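Local coordinates for protein Cif (Cell cycle inhibiting factor) (Escherichia coli, PDB 3EFY) that deamidates a glutamine side chain of host NEDD8, thereby disabling cullin-RING ubiquitin ligases and blocking the host cell cycle, at residues 121-126 with 157-162. Residues are numbered along the deposited sequence; the frame is centred on the assembly and turned at random.
Sequences SCMSQN and DNFSFQ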
# COMPACT_ATOMS: atom_id res chain seq x y z
N SER A 121 -15.60 -9.49 25.05
CA SER A 121 -16.52 -9.32 26.17
C SER A 121 -15.84 -9.64 27.51
O SER A 121 -15.91 -8.86 28.45
CB SER A 121 -17.77 -10.17 25.98
OG SER A 121 -18.66 -9.87 27.04
N CYS A 122 -15.15 -10.77 27.57
CA CYS A 122 -14.42 -11.15 28.79
C CYS A 122 -13.33 -10.14 29.16
O CYS A 122 -13.27 -9.70 30.30
CB CYS A 122 -13.78 -12.53 28.62
SG CYS A 122 -14.97 -13.87 28.52
N MET A 123 -12.48 -9.76 28.21
CA MET A 123 -11.41 -8.82 28.50
C MET A 123 -11.94 -7.45 28.92
O MET A 123 -11.37 -6.79 29.80
CB MET A 123 -10.47 -8.71 27.28
CG MET A 123 -9.28 -7.82 27.41
SD MET A 123 -8.09 -8.50 28.62
CE MET A 123 -8.39 -10.21 28.36
N SER A 124 -13.05 -7.02 28.34
CA SER A 124 -13.62 -5.72 28.69
C SER A 124 -14.13 -5.68 30.13
O SER A 124 -14.24 -4.62 30.70
CB SER A 124 -14.75 -5.31 27.73
OG SER A 124 -15.80 -6.22 27.77
N GLN A 125 -14.40 -6.84 30.70
CA GLN A 125 -14.87 -6.99 32.08
C GLN A 125 -13.75 -7.46 33.01
O GLN A 125 -14.03 -7.90 34.14
CB GLN A 125 -15.99 -8.01 32.11
CG GLN A 125 -17.26 -7.57 31.40
CD GLN A 125 -18.25 -8.68 31.31
OE1 GLN A 125 -18.38 -9.34 30.27
NE2 GLN A 125 -18.96 -8.93 32.40
N ASN A 126 -12.52 -7.40 32.54
CA ASN A 126 -11.32 -7.84 33.27
C ASN A 126 -11.37 -9.30 33.70
O ASN A 126 -10.86 -9.65 34.77
CB ASN A 126 -11.06 -6.92 34.48
CG ASN A 126 -9.60 -7.00 35.00
OD1 ASN A 126 -8.64 -7.23 34.24
ND2 ASN A 126 -9.44 -6.79 36.31
N ASP A 157 -13.10 1.87 28.11
CA ASP A 157 -12.39 2.18 26.87
C ASP A 157 -11.11 1.37 26.61
O ASP A 157 -10.13 1.92 26.09
CB ASP A 157 -12.03 3.67 26.81
CG ASP A 157 -13.20 4.58 27.07
OD1 ASP A 157 -14.38 4.18 26.85
OD2 ASP A 157 -12.92 5.73 27.51
N ASN A 158 -11.13 0.09 26.95
CA ASN A 158 -10.03 -0.82 26.64
C ASN A 158 -9.89 -0.98 25.10
O ASN A 158 -8.80 -0.91 24.55
CB ASN A 158 -10.31 -2.17 27.30
CG ASN A 158 -10.17 -2.11 28.82
OD1 ASN A 158 -11.18 -2.12 29.56
ND2 ASN A 158 -8.93 -1.99 29.28
N PHE A 159 -11.03 -1.14 24.43
CA PHE A 159 -11.04 -1.43 23.00
C PHE A 159 -11.43 -0.21 22.17
O PHE A 159 -12.29 0.59 22.58
CB PHE A 159 -12.04 -2.54 22.68
CG PHE A 159 -11.60 -3.91 23.12
CD1 PHE A 159 -10.76 -4.66 22.33
CD2 PHE A 159 -12.04 -4.43 24.31
CE1 PHE A 159 -10.35 -5.94 22.69
CE2 PHE A 159 -11.66 -5.75 24.70
CZ PHE A 159 -10.79 -6.48 23.91
N SER A 160 -10.84 -0.11 20.99
CA SER A 160 -11.29 0.80 19.92
C SER A 160 -11.26 -0.01 18.62
O SER A 160 -10.28 -0.70 18.35
CB SER A 160 -10.29 1.94 19.77
OG SER A 160 -10.63 2.86 18.75
N PHE A 161 -12.32 0.10 17.82
CA PHE A 161 -12.45 -0.66 16.60
C PHE A 161 -12.65 0.25 15.41
O PHE A 161 -13.16 1.37 15.53
CB PHE A 161 -13.66 -1.57 16.67
CG PHE A 161 -13.61 -2.57 17.80
CD1 PHE A 161 -12.92 -3.76 17.62
CD2 PHE A 161 -14.26 -2.32 19.00
CE1 PHE A 161 -12.88 -4.70 18.66
CE2 PHE A 161 -14.25 -3.26 20.01
CZ PHE A 161 -13.54 -4.45 19.84
N GLN A 162 -12.26 -0.24 14.24
CA GLN A 162 -12.66 0.36 12.95
C GLN A 162 -13.24 -0.75 12.10
O GLN A 162 -12.65 -1.85 12.02
CB GLN A 162 -11.51 1.02 12.22
CG GLN A 162 -10.86 2.13 13.06
CD GLN A 162 -9.67 2.77 12.38
OE1 GLN A 162 -9.28 2.38 11.27
NE2 GLN A 162 -9.10 3.80 13.02
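Met123 reaches Phe159 through the first two carbons of its side chain: CG lies 4.0 Å from Phe159 CZ, and Met123 CB is 4.1 Å from Phe159 CE2. The two side chains cross at about a right angle; CG, anti to the backbone N (chi1 -178°), is set beside the ring, and bends at chi2 and chi3 then lead the sulfur end away from the strand. One residue on, Ser124 presents mainly its backbone to the same ring, its N standing at the edge, close to the ring plane, 4.1 Å from Phe159 CE2, with Ser124 CB a little farther from that atom at 4.4 Å. The backbones come closest here (Ser124 CA to Asn158 CA, 6.4 Å), and Ser124 O accepts a hydrogen bond from Tyr153 OH. The helix closes in a Schellman motif: Asn126, at positive phi (57°), is the C-prime residue, its N bonds to Met123 O at 3.0 Å, and the next amide bonds to Cys122 O. The Phe159 side chain lies about 8 Å from that of His66, an active-site residue. The contact thus packs the last turn of helix 113-124, whose Phe120 meets Phe159 edge-to-face, against the start of edge strand 159-166, beside Val59 and Asp61 of strand 54-61.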